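Local coordinates for single-stranded DNA-binding protein (Enterobacter phage Enc34, PDB 5ODL) that binds single-stranded DNA, probably through an OB-type beta barrel, gripping thymidine nucleotides with strand residues, at residues R29-H34 / S50-M55; G141-S146 / V169-D174; I111-S116 / I162-L167. All blocks are in the same frame, centred on the assembly; numbering follows the deposited sequence. Where two conformers were deposited one is given.

Contact 1 (R29-H34 / S50-M55). With nucleotides of chain B.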
loop_
_atom_site.group_PDB
_atom_site.type_symbol
_atom_site.label_atom_id
_atom_site.label_comp_id
_atom_site.label_asym_id
_atom_site.label_seq_id
_atom_site.Cartn_x
_atom_site.Cartn_y
_atom_site.Cartn_z
ATOM N N ARG A 29 1.854 -7.345 6.747
ATOM C CA ARG A 29 2.266 -8.520 6.000
ATOM C C ARG A 29 2.090 -8.309 4.509
ATOM O O ARG A 29 1.100 -7.801 4.067
ATOM C CB ARG A 29 1.523 -9.766 6.502
ATOM C CG ARG A 29 2.273 -11.070 6.234
ATOM C CD ARG A 29 1.719 -12.250 7.027
ATOM N NE ARG A 29 2.593 -13.404 6.827
ATOM C CZ ARG A 29 2.302 -14.657 7.151
ATOM N NH1 ARG A 29 1.145 -14.974 7.740
ATOM N NH2 ARG A 29 3.191 -15.599 6.895
ATOM N N CYS A 30 3.079 -8.716 3.737
ATOM C CA CYS A 30 3.127 -8.483 2.314
ATOM C C CYS A 30 2.481 -9.698 1.589
ATOM O O CYS A 30 2.648 -10.839 2.037
ATOM C CB CYS A 30 4.630 -8.295 1.996
ATOM S SG CYS A 30 5.117 -8.907 0.460
ATOM N N SER A 31 1.713 -9.457 0.508
ATOM C CA SER A 31 1.367 -10.501 -0.462
ATOM C C SER A 31 1.434 -9.967 -1.877
ATOM O O SER A 31 1.367 -8.749 -2.126
ATOM C CB SER A 31 -0.004 -11.179 -0.212
ATOM O OG SER A 31 -1.029 -10.272 -0.341
ATOM N N TYR A 32 1.602 -10.897 -2.807
ATOM C CA TYR A 32 1.674 -10.561 -4.222
ATOM C C TYR A 32 2.600 -9.362 -4.577
ATOM O O TYR A 32 2.191 -8.443 -5.290
ATOM C CB TYR A 32 0.283 -10.309 -4.752
ATOM C CG TYR A 32 -0.586 -11.514 -4.685
ATOM C CD1 TYR A 32 -0.430 -12.549 -5.599
ATOM C CD2 TYR A 32 -1.565 -11.630 -3.705
ATOM C CE1 TYR A 32 -1.229 -13.679 -5.538
ATOM C CE2 TYR A 32 -2.379 -12.741 -3.653
ATOM C CZ TYR A 32 -2.206 -13.759 -4.564
ATOM O OH TYR A 32 -3.024 -14.863 -4.483
ATOM N N PRO A 33 3.854 -9.376 -4.085
ATOM C CA PRO A 33 4.777 -8.313 -4.504
ATOM C C PRO A 33 5.082 -8.371 -6.013
ATOM O O PRO A 33 5.271 -9.447 -6.562
ATOM C CB PRO A 33 6.038 -8.581 -3.670
ATOM C CG PRO A 33 5.990 -10.053 -3.441
ATOM C CD PRO A 33 4.532 -10.405 -3.263
ATOM N N HIS A 34 5.095 -7.207 -6.652
ATOM C CA HIS A 34 5.577 -7.055 -8.020
ATOM C C HIS A 34 6.496 -5.855 -7.938
ATOM O O HIS A 34 6.157 -4.727 -8.357
ATOM C CB HIS A 34 4.421 -6.827 -8.997
ATOM C CG HIS A 34 3.513 -8.000 -9.129
ATOM N ND1 HIS A 34 3.862 -9.138 -9.824
ATOM C CD2 HIS A 34 2.267 -8.215 -8.655
ATOM C CE1 HIS A 34 2.871 -10.011 -9.763
ATOM N NE2 HIS A 34 1.887 -9.475 -9.067
ATOM N N SER A 50 3.783 -3.050 -7.825
ATOM C CA SER A 50 2.697 -3.087 -6.841
ATOM C C SER A 50 2.998 -4.004 -5.684
ATOM O O SER A 50 3.942 -4.790 -5.741
ATOM C CB SER A 50 1.411 -3.550 -7.529
ATOM O OG SER A 50 1.519 -4.865 -8.012
ATOM N N ILE A 51 2.137 -3.924 -4.674
ATOM C CA ILE A 51 2.163 -4.808 -3.526
ATOM C C ILE A 51 0.786 -4.795 -2.864
ATOM O O ILE A 51 0.057 -3.838 -2.998
ATOM C CB ILE A 51 3.265 -4.382 -2.512
ATOM C CG1 ILE A 51 3.664 -5.539 -1.555
ATOM C CG2 ILE A 51 2.883 -3.117 -1.755
ATOM C CD1 ILE A 51 4.976 -5.291 -0.880
ATOM N N THR A 52 0.449 -5.875 -2.169
ATOM C CA THR A 52 -0.658 -5.897 -1.259
ATOM C C THR A 52 -0.119 -5.966 0.164
ATOM O O THR A 52 0.811 -6.736 0.439
ATOM C CB THR A 52 -1.578 -7.092 -1.541
ATOM O OG1 THR A 52 -2.161 -6.953 -2.845
ATOM C CG2 THR A 52 -2.688 -7.239 -0.475
ATOM N N LEU A 53 -0.692 -5.147 1.033
ATOM C CA LEU A 53 -0.351 -5.081 2.434
ATOM C C LEU A 53 -1.517 -5.559 3.269
ATOM O O LEU A 53 -2.646 -5.112 3.073
ATOM C CB LEU A 53 -0.022 -3.665 2.842
ATOM C CG LEU A 53 1.018 -2.960 1.965
ATOM C CD1 LEU A 53 1.077 -1.503 2.344
ATOM C CD2 LEU A 53 2.386 -3.622 2.008
ATOM N N LEU A 54 -1.242 -6.466 4.198
ATOM C CA LEU A 54 -2.257 -7.051 5.081
ATOM C C LEU A 54 -2.065 -6.464 6.463
ATOM O O LEU A 54 -1.026 -6.710 7.123
ATOM C CB LEU A 54 -2.116 -8.566 5.093
ATOM C CG LEU A 54 -2.180 -9.252 3.741
ATOM C CD1 LEU A 54 -1.808 -10.719 3.849
ATOM C CD2 LEU A 54 -3.551 -9.088 3.054
ATOM N N MET A 55 -3.048 -5.675 6.895
ATOM C CA MET A 55 -2.980 -4.906 8.113
ATOM C C MET A 55 -3.895 -5.569 9.215
ATOM O O MET A 55 -5.125 -5.495 9.133
ATOM C CB MET A 55 -3.406 -3.484 7.696
ATOM C CG MET A 55 -3.290 -2.441 8.760
ATOM S SD MET A 55 -3.285 -0.725 8.191
ATOM C CE MET A 55 -4.987 -0.570 7.635
ATOM P P DT B 7 -10.292 -7.447 -7.042
ATOM O OP1 DT B 7 -11.591 -6.730 -6.916
ATOM O OP2 DT B 7 -9.237 -7.252 -5.998
ATOM O "O5'" DT B 7 -10.562 -9.018 -7.159
ATOM C "C5'" DT B 7 -9.554 -10.011 -6.848
ATOM C "C4'" DT B 7 -8.311 -9.814 -7.686
ATOM O "O4'" DT B 7 -7.264 -9.260 -6.852
ATOM C "C3'" DT B 7 -7.711 -11.079 -8.300
ATOM O "O3'" DT B 7 -7.023 -10.720 -9.511
ATOM C "C2'" DT B 7 -6.731 -11.519 -7.229
ATOM C "C1'" DT B 7 -6.170 -10.171 -6.796
ATOM N N1 DT B 7 -5.583 -10.101 -5.437
ATOM C C2 DT B 7 -4.319 -9.566 -5.301
ATOM O O2 DT B 7 -3.658 -9.165 -6.245
ATOM N N3 DT B 7 -3.851 -9.519 -4.010
ATOM C C4 DT B 7 -4.506 -9.947 -2.868
ATOM O O4 DT B 7 -3.955 -9.854 -1.775
ATOM C C5 DT B 7 -5.828 -10.493 -3.083
ATOM C C7 DT B 7 -6.614 -10.973 -1.904
ATOM C C6 DT B 7 -6.297 -10.537 -4.339
ATOM P P DT B 8 -6.973 -11.714 -10.782
ATOM O OP1 DT B 8 -6.684 -10.896 -11.993
ATOM O OP2 DT B 8 -8.183 -12.579 -10.754
ATOM O "O5'" DT B 8 -5.707 -12.629 -10.474
ATOM C "C5'" DT B 8 -4.857 -13.136 -11.525
ATOM C "C4'" DT B 8 -3.538 -13.599 -10.949
ATOM O "O4'" DT B 8 -2.616 -12.482 -10.885
ATOM C "C3'" DT B 8 -3.614 -14.165 -9.530
ATOM O "O3'" DT B 8 -2.710 -15.255 -9.344
ATOM C "C2'" DT B 8 -3.199 -12.998 -8.655
ATOM C "C1'" DT B 8 -2.224 -12.238 -9.537
ATOM N N1 DT B 8 -2.248 -10.776 -9.311
ATOM C C2 DT B 8 -1.172 -10.197 -8.677
ATOM O O2 DT B 8 -0.184 -10.825 -8.335
ATOM N N3 DT B 8 -1.279 -8.838 -8.489
ATOM C C4 DT B 8 -2.339 -8.025 -8.853
ATOM O O4 DT B 8 -2.294 -6.815 -8.619
ATOM C C5 DT B 8 -3.445 -8.705 -9.494
ATOM C C7 DT B 8 -4.642 -7.914 -9.919
ATOM C C6 DT B 8 -3.345 -10.028 -9.686
ATOM P P DT B 9 -3.072 -16.416 -8.302
ATOM O OP1 DT B 9 -3.719 -17.521 -9.058
ATOM O OP2 DT B 9 -3.787 -15.795 -7.152
ATOM O "O5'" DT B 9 -1.642 -16.907 -7.800
HETATM O O HOH W 1 0.443 -6.757 -6.161
#

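Contact 2 (G141-S146 / V169-D174)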
loop_
_atom_site.group_PDB
_atom_site.type_symbol
_atom_site.label_atom_id
_atom_site.label_comp_id
_atom_site.label_asym_id
_atom_site.label_seq_id
_atom_site.Cartn_x
_atom_site.Cartn_y
_atom_site.Cartn_z
ATOM N N GLY A 141 6.222 -12.798 -0.673
ATOM C CA GLY A 141 4.865 -12.872 -0.121
ATOM C C GLY A 141 4.910 -13.688 1.167
ATOM O O GLY A 141 5.388 -14.816 1.163
ATOM N N GLY A 142 4.432 -13.095 2.254
ATOM C CA GLY A 142 4.470 -13.682 3.585
ATOM C C GLY A 142 5.389 -12.979 4.557
ATOM O O GLY A 142 5.231 -13.120 5.768
ATOM N N CYS A 143 6.342 -12.195 4.057
ATOM C CA CYS A 143 7.183 -11.409 4.952
ATOM C C CYS A 143 6.400 -10.197 5.436
ATOM O O CYS A 143 5.308 -9.923 4.920
ATOM C CB CYS A 143 8.486 -11.008 4.270
ATOM S SG CYS A 143 8.413 -9.619 3.143
ATOM N N TRP A 144 6.958 -9.504 6.426
ATOM C CA TRP A 144 6.409 -8.266 6.971
ATOM C C TRP A 144 7.288 -7.079 6.580
ATOM O O TRP A 144 8.532 -7.187 6.517
ATOM C CB TRP A 144 6.247 -8.325 8.500
ATOM C CG TRP A 144 5.361 -9.436 8.953
ATOM C CD1 TRP A 144 5.640 -10.772 8.920
ATOM C CD2 TRP A 144 4.053 -9.307 9.502
ATOM N NE1 TRP A 144 4.569 -11.489 9.394
ATOM C CE2 TRP A 144 3.574 -10.613 9.751
ATOM C CE3 TRP A 144 3.228 -8.218 9.784
ATOM C CZ2 TRP A 144 2.296 -10.858 10.307
ATOM C CZ3 TRP A 144 1.963 -8.453 10.314
ATOM C CH2 TRP A 144 1.511 -9.768 10.570
ATOM N N VAL A 145 6.621 -5.964 6.283
ATOM C CA VAL A 145 7.231 -4.762 5.784
ATOM C C VAL A 145 6.639 -3.546 6.467
ATOM O O VAL A 145 5.640 -3.623 7.180
ATOM C CB VAL A 145 7.018 -4.621 4.243
ATOM C CG1 VAL A 145 7.563 -5.816 3.485
ATOM C CG2 VAL A 145 5.545 -4.438 3.895
ATOM N N SER A 146 7.264 -2.397 6.191
ATOM C CA SER A 146 6.674 -1.096 6.421
ATOM C C SER A 146 6.710 -0.407 5.053
ATOM O O SER A 146 7.641 -0.607 4.277
ATOM C CB SER A 146 7.436 -0.306 7.486
ATOM O OG SER A 146 7.250 -0.902 8.753
ATOM N N VAL A 169 9.175 0.329 0.131
ATOM C CA VAL A 169 8.919 -0.899 0.892
ATOM C C VAL A 169 10.192 -1.248 1.676
ATOM O O VAL A 169 11.252 -1.413 1.066
ATOM C CB VAL A 169 8.551 -2.064 -0.039
ATOM C CG1 VAL A 169 8.250 -3.334 0.765
ATOM C CG2 VAL A 169 7.343 -1.719 -0.894
ATOM N N LEU A 170 10.071 -1.337 3.003
ATOM C CA LEU A 170 11.169 -1.710 3.921
ATOM C C LEU A 170 10.883 -3.078 4.528
ATOM O O LEU A 170 9.827 -3.277 5.119
ATOM C CB LEU A 170 11.295 -0.674 5.053
ATOM C CG LEU A 170 12.113 -1.010 6.322
ATOM C CD1 LEU A 170 13.580 -1.151 5.978
ATOM C CD2 LEU A 170 11.918 -0.002 7.450
ATOM N N LYS A 171 11.823 -4.008 4.403
ATOM C CA LYS A 171 11.728 -5.295 5.074
ATOM C C LYS A 171 11.770 -5.084 6.577
ATOM O O LYS A 171 12.623 -4.375 7.089
ATOM C CB LYS A 171 12.906 -6.184 4.659
ATOM C CG LYS A 171 12.921 -7.563 5.299
ATOM C CD LYS A 171 11.850 -8.441 4.700
ATOM C CE LYS A 171 12.175 -9.900 4.896
ATOM N NZ LYS A 171 13.405 -10.373 4.228
ATOM N N ARG A 172 10.841 -5.731 7.269
ATOM C CA ARG A 172 10.713 -5.629 8.721
ATOM C C ARG A 172 10.923 -6.972 9.420
ATOM O O ARG A 172 11.675 -7.032 10.413
ATOM C CB ARG A 172 9.340 -5.043 9.081
ATOM C CG ARG A 172 9.247 -3.541 8.867
ATOM C CD ARG A 172 10.062 -2.732 9.874
ATOM N NE ARG A 172 9.555 -3.007 11.217
ATOM C CZ ARG A 172 10.258 -3.121 12.345
ATOM N NH1 ARG A 172 11.580 -2.965 12.372
ATOM N NH2 ARG A 172 9.613 -3.408 13.475
ATOM N N LYS A 173 10.241 -8.013 8.939
ATOM C CA LYS A 173 10.328 -9.369 9.544
ATOM C C LYS A 173 10.286 -10.451 8.498
ATOM O O LYS A 173 9.563 -10.357 7.502
ATOM C CB LYS A 173 9.181 -9.622 10.536
ATOM C CG LYS A 173 9.013 -8.592 11.623
ATOM C CD LYS A 173 7.750 -8.856 12.434
ATOM C CE LYS A 173 7.548 -7.709 13.412
ATOM N NZ LYS A 173 6.607 -8.033 14.498
ATOM N N ASP A 174 11.055 -11.505 8.718
ATOM C CA ASP A 174 10.890 -12.721 7.938
ATOM C C ASP A 174 9.788 -13.553 8.589
ATOM O O ASP A 174 9.567 -13.464 9.799
ATOM C CB ASP A 174 12.222 -13.497 7.837
ATOM C CG ASP A 174 13.193 -12.825 6.883
ATOM O OD1 ASP A 174 12.911 -12.832 5.667
ATOM O OD2 ASP A 174 14.202 -12.248 7.345
#

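Contact 3 (I111-S116 / I162-L167). With nucleotides of chain B.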
loop_
_atom_site.group_PDB
_atom_site.type_symbol
_atom_site.label_atom_id
_atom_site.label_comp_id
_atom_site.label_asym_id
_atom_site.label_seq_id
_atom_site.Cartn_x
_atom_site.Cartn_y
_atom_site.Cartn_z
ATOM N N ILE A 111 -4.692 -3.652 1.671
ATOM C CA ILE A 111 -4.294 -2.428 0.945
ATOM C C ILE A 111 -3.544 -2.782 -0.325
ATOM O O ILE A 111 -2.601 -3.562 -0.273
ATOM C CB ILE A 111 -3.408 -1.539 1.838
ATOM C CG1 ILE A 111 -4.214 -0.965 3.000
ATOM C CG2 ILE A 111 -2.688 -0.459 1.036
ATOM C CD1 ILE A 111 -3.337 -0.406 4.086
ATOM N N SER A 112 -3.955 -2.171 -1.446
ATOM C CA SER A 112 -3.335 -2.341 -2.739
ATOM C C SER A 112 -2.662 -1.009 -3.054
ATOM O O SER A 112 -3.337 0.033 -3.022
ATOM C CB SER A 112 -4.389 -2.618 -3.830
ATOM O OG SER A 112 -3.758 -2.650 -5.103
ATOM N N ALA A 113 -1.358 -1.014 -3.365
ATOM C CA ALA A 113 -0.681 0.204 -3.791
ATOM C C ALA A 113 0.171 -0.094 -5.018
ATOM O O ALA A 113 0.732 -1.185 -5.125
ATOM C CB ALA A 113 0.145 0.764 -2.656
ATOM N N ARG A 114 0.232 0.867 -5.956
ATOM C CA ARG A 114 0.898 0.668 -7.250
ATOM C C ARG A 114 1.704 1.917 -7.619
ATOM O O ARG A 114 1.482 2.990 -7.082
ATOM C CB ARG A 114 -0.112 0.353 -8.384
ATOM C CG ARG A 114 -1.258 -0.613 -8.074
ATOM C CD ARG A 114 -2.095 -0.915 -9.334
ATOM N NE ARG A 114 -1.424 -1.898 -10.192
ATOM C CZ ARG A 114 -1.468 -1.963 -11.521
ATOM N NH1 ARG A 114 -2.200 -1.115 -12.237
ATOM N NH2 ARG A 114 -0.765 -2.912 -12.139
ATOM N N GLU A 115 2.661 1.771 -8.531
ATOM C CA GLU A 115 3.371 2.936 -9.065
ATOM C C GLU A 115 4.093 2.565 -10.362
ATOM O O GLU A 115 4.607 1.457 -10.497
ATOM C CB GLU A 115 4.365 3.556 -8.055
ATOM C CG GLU A 115 4.030 4.985 -7.581
ATOM C CD GLU A 115 4.463 6.114 -8.521
ATOM O OE1 GLU A 115 4.448 7.274 -8.058
ATOM O OE2 GLU A 115 4.794 5.897 -9.707
ATOM N N SER A 116 4.110 3.505 -11.305
ATOM C CA SER A 116 4.906 3.355 -12.522
ATOM C C SER A 116 6.409 3.452 -12.257
ATOM O O SER A 116 7.198 2.824 -12.966
ATOM C CB SER A 116 4.479 4.384 -13.583
ATOM O OG SER A 116 4.500 5.691 -13.051
ATOM N N ILE A 162 -10.344 6.038 -5.242
ATOM C CA ILE A 162 -9.212 6.573 -4.476
ATOM C C ILE A 162 -8.199 5.439 -4.444
ATOM O O ILE A 162 -8.440 4.379 -3.854
ATOM C CB ILE A 162 -9.555 7.032 -3.046
ATOM C CG1 ILE A 162 -10.728 8.051 -3.042
ATOM C CG2 ILE A 162 -8.307 7.564 -2.366
ATOM C CD1 ILE A 162 -10.510 9.265 -3.917
ATOM N N ASN A 163 -7.067 5.687 -5.083
ATOM C CA ASN A 163 -5.988 4.697 -5.229
ATOM C C ASN A 163 -4.822 5.116 -4.332
ATOM O O ASN A 163 -4.869 6.182 -3.685
ATOM C CB ASN A 163 -5.530 4.605 -6.706
ATOM C CG ASN A 163 -6.648 4.210 -7.659
ATOM O OD1 ASN A 163 -7.392 3.278 -7.391
ATOM N ND2 ASN A 163 -6.758 4.921 -8.802
ATOM N N ALA A 164 -3.786 4.263 -4.272
ATOM C CA ALA A 164 -2.586 4.578 -3.488
ATOM C C ALA A 164 -1.321 4.397 -4.330
ATOM O O ALA A 164 -1.120 3.345 -4.933
ATOM C CB ALA A 164 -2.512 3.690 -2.258
ATOM N N ASN A 165 -0.525 5.469 -4.395
ATOM C CA ASN A 165 0.827 5.411 -4.906
ATOM C C ASN A 165 1.694 4.655 -3.908
ATOM O O ASN A 165 1.574 4.851 -2.700
ATOM C CB ASN A 165 1.382 6.827 -5.097
ATOM C CG ASN A 165 0.694 7.576 -6.224
ATOM O OD1 ASN A 165 0.528 7.062 -7.341
ATOM N ND2 ASN A 165 0.291 8.795 -5.926
ATOM N N LEU A 166 2.548 3.784 -4.434
ATOM C CA LEU A 166 3.553 3.028 -3.660
ATOM C C LEU A 166 4.945 3.669 -3.822
ATOM O O LEU A 166 5.519 3.641 -4.935
ATOM C CB LEU A 166 3.572 1.595 -4.155
ATOM C CG LEU A 166 4.560 0.647 -3.444
ATOM C CD1 LEU A 166 4.335 0.615 -1.936
ATOM C CD2 LEU A 166 4.440 -0.721 -4.102
ATOM N N LEU A 167 5.461 4.243 -2.731
ATOM C CA LEU A 167 6.731 4.953 -2.729
ATOM C C LEU A 167 7.920 4.141 -2.191
ATOM O O LEU A 167 9.014 4.276 -2.750
ATOM C CB LEU A 167 6.658 6.299 -2.009
ATOM C CG LEU A 167 5.760 7.372 -2.672
ATOM C CD1 LEU A 167 5.914 7.424 -4.187
ATOM C CD2 LEU A 167 4.293 7.215 -2.325
ATOM P P DT B 5 -3.943 1.946 -11.570
ATOM O OP1 DT B 5 -3.101 2.410 -10.447
ATOM O OP2 DT B 5 -3.344 1.265 -12.749
ATOM O "O5'" DT B 5 -5.067 0.981 -11.004
ATOM C "C5'" DT B 5 -6.055 1.471 -10.117
ATOM C "C4'" DT B 5 -7.079 0.391 -9.894
ATOM O "O4'" DT B 5 -7.702 0.014 -11.139
ATOM C "C3'" DT B 5 -6.483 -0.884 -9.305
ATOM O "O3'" DT B 5 -7.304 -1.217 -8.210
ATOM C "C2'" DT B 5 -6.535 -1.890 -10.437
ATOM C "C1'" DT B 5 -7.673 -1.381 -11.299
ATOM N N1 DT B 5 -7.508 -1.660 -12.735
ATOM C C2 DT B 5 -8.536 -2.288 -13.406
ATOM O O2 DT B 5 -9.575 -2.635 -12.863
ATOM N N3 DT B 5 -8.298 -2.510 -14.741
ATOM C C4 DT B 5 -7.169 -2.155 -15.454
ATOM O O4 DT B 5 -7.097 -2.415 -16.649
ATOM C C5 DT B 5 -6.148 -1.471 -14.697
ATOM C C7 DT B 5 -4.894 -1.042 -15.393
ATOM C C6 DT B 5 -6.364 -1.262 -13.393
ATOM P P DT B 3 -1.420 12.992 -15.028
ATOM O OP1 DT B 3 -1.462 13.398 -16.455
ATOM O OP2 DT B 3 -2.205 13.763 -14.015
ATOM O "O5'" DT B 3 -1.869 11.468 -14.979
ATOM C "C5'" DT B 3 -1.104 10.442 -15.637
ATOM C "C4'" DT B 3 -1.510 9.101 -15.076
ATOM O "O4'" DT B 3 -1.004 8.980 -13.729
ATOM C "C3'" DT B 3 -3.024 8.895 -14.992
ATOM O "O3'" DT B 3 -3.377 7.654 -15.588
ATOM C "C2'" DT B 3 -3.335 8.950 -13.505
ATOM C "C1'" DT B 3 -2.032 8.509 -12.869
ATOM N N1 DT B 3 -1.760 9.045 -11.520
ATOM C C2 DT B 3 -1.086 8.242 -10.620
ATOM O O2 DT B 3 -0.732 7.098 -10.871
ATOM N N3 DT B 3 -0.830 8.835 -9.410
ATOM C C4 DT B 3 -1.188 10.107 -9.009
ATOM O O4 DT B 3 -0.894 10.498 -7.885
ATOM C C5 DT B 3 -1.895 10.889 -9.997
ATOM C C7 DT B 3 -2.309 12.284 -9.654
ATOM C C6 DT B 3 -2.121 10.335 -11.194
ATOM P P DT B 6 -6.872 -2.338 -7.176
ATOM O OP1 DT B 6 -7.564 -2.030 -5.884
ATOM O OP2 DT B 6 -5.363 -2.491 -7.206
ATOM O "O5'" DT B 6 -7.567 -3.637 -7.786
ATOM C "C5'" DT B 6 -8.944 -3.609 -8.206
ATOM C "C4'" DT B 6 -9.234 -4.780 -9.115
ATOM O "O4'" DT B 6 -8.702 -4.543 -10.446
ATOM C "C3'" DT B 6 -8.644 -6.116 -8.648
ATOM O "O3'" DT B 6 -9.683 -7.089 -8.497
ATOM C "C2'" DT B 6 -7.676 -6.504 -9.755
ATOM C "C1'" DT B 6 -8.256 -5.789 -10.957
ATOM N N1 DT B 6 -7.329 -5.525 -12.091
ATOM C C2 DT B 6 -7.763 -5.811 -13.371
ATOM O O2 DT B 6 -8.864 -6.279 -13.616
ATOM N N3 DT B 6 -6.851 -5.531 -14.361
ATOM C C4 DT B 6 -5.582 -5.002 -14.203
ATOM O O4 DT B 6 -4.876 -4.801 -15.189
ATOM C C5 DT B 6 -5.191 -4.731 -12.837
ATOM C C7 DT B 6 -3.844 -4.134 -12.572
ATOM C C6 DT B 6 -6.076 -4.992 -11.863
HETATM O O HOH W 2 -4.210 1.511 -5.396
#

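Contact 1 (R29-H34 / S50-M55)
The imidazole of His34 has Ser50 OG at its edge, 3.5 Å from His34 CD2, and the thymine of DT8 of chain B further round the same rim. There His34 NE2 donates to DT8 O2 over 2.6 Å, nearly straight at 166°. Tyr39 stacks on the ring. O2 of DT7 of chain B lies over one face of the Tyr32 phenol, while Tyr32 CD2 comes within 3.1 Å of DT7 N3 and the thymine is strongly inclined to the ring; DT8 O2 approaches obliquely and DT9 O5' of chain B lies in plane at the edge. With CG beside the backbone N (chi1 -63°), the Tyr32 ring is carried out to the DNA.

Beneath the rings the strands pair antiparallel. Ser31 N bonds to Thr52 O at 2.9 Å and His34 N to Ser50 O at 2.8 Å; between these pairs the register slips by one, a beta bulge where the chain turns its corner at Tyr32. A water joins Tyr32 O (2.6 Å) to Ser50 OG (2.9 Å).

His34 thus reads O2 of DT8, while DT7 N3, a Watson-Crick donor, gives Thr52 OG1 a weak bond, as would suit an unpaired base.

Contact 2 (G141-S146 / V169-D174)
Trp144 and Lys173 are joined by backbone hydrogen bonds in both directions, Trp144 N reaching Lys173 O at 2.9 Å and Lys173 N returning to Trp144 O at 3.1 Å. Trp144 O has a second donor, Arg172 N at 2.8 Å, and both N-H groups come from the same face of its carbonyl plane. Arg172 and Lys173 therefore both face Trp144, a classic beta bulge in the antiparallel ladder. Past it the pairing is regular again, with Ser146 and Leu170 exchanging bonds both ways. Val145 CA makes a bent CA-H...O contact with Leu170 O, 3.1 Å away.

Apolar contacts lie on both faces of the sheet. Trp144 CB packs on Lys173 CB at 3.8 Å, and the lysine methylene reaches the indole obliquely. On the inner side Val145 CG1 meets Val169 CG1 at 3.7 Å.

Arg172 CG, held beside the backbone N (chi1 -77°), packs as carbon on hydroxyl 3.3 Å from Ser146 OG. Asn27 OD1 bonds to Arg172 NE and Asn27 N to Ser146 OG, which also bonds to a glycerol, probably from crystallisation.

Charged groups gather beside Cys143, whose CB touches Lys171 CE. Lys171 NZ forms a salt bridge with Asp174 OD1 at 2.9 Å, and a second with Glu138 at the end of helix 132-138. Tyr140 OH also bonds to Asp174 OD1, while Trp144 NE1 is held by Asp175.

The contact is the open end of the hairpin formed by strands 144-156 and 159-173; strand 28-31 flanks Val145 through Val28 and Cys30, and Leu53 of strand 48-56 covers its side chain.

Contact 3 (I111-S116 / I162-L167)
Glu115 lies along the backbone of Leu166: its CB and then its CG each come within 3.3 Å of Leu166 O, and CG touches Asn165 CB. The chain bends at chi2 (-82°), bringing OE1 to 4.1 Å from Leu167 CD1, while OE2 accepts from Thr117 N. On the same side of the strand, Ala113 CB packs against Leu166 CB at 3.8 Å and against Ala164 CB.

Arg114 joins the backbones in a single bridge, its N donating to Ala164 O and its O accepting from Leu166 N. A water links Ser112 O to Ala164 N. The Arg114 side chain reaches the DNA: in the conformer described, though a second exists, the methyl C7 of DT6 of chain B sits over one guanidinium face, and the phosphate of DT5 of chain B lies at the edge, where NH1 makes a weak bond to OP2 at 2.7 Å. Ser112 OG donates to OP2 of DT6 at 2.7 Å.

Asn165 OD1 accepts from N3 of DT3 of chain B at 3.0 Å, and its ND2 donates to O4 at 2.9 Å, both at 174°. The amide thus occupies the base's Watson-Crick edge, incompatible with a paired thymine.

In the fold
The three contacts ring a closed barrel consistent with an OB fold: strand 28-31 pairs with 48-56 in contact 1, strands 144-156 and 159-173 pair in contact 2, and contact 3 closes the ring between 108-115 and 159-173. Contacts 1 and 2, centres about 9 Å apart, are joined by Cys30 N to Cys143 O (2.8 Å); contacts 1 and 3, about 11 Å apart, by Leu53 N to Ile111 O (2.8 Å). Contacts 2 and 3 share strand 159-173, centres about 17 Å apart. Contacts 1 and 3 meet the DNA of chain B, DT7 to DT9 at the first and DT3, DT5 and DT6 at the second; contact 2 stays about 9 Å away at the nearest atom.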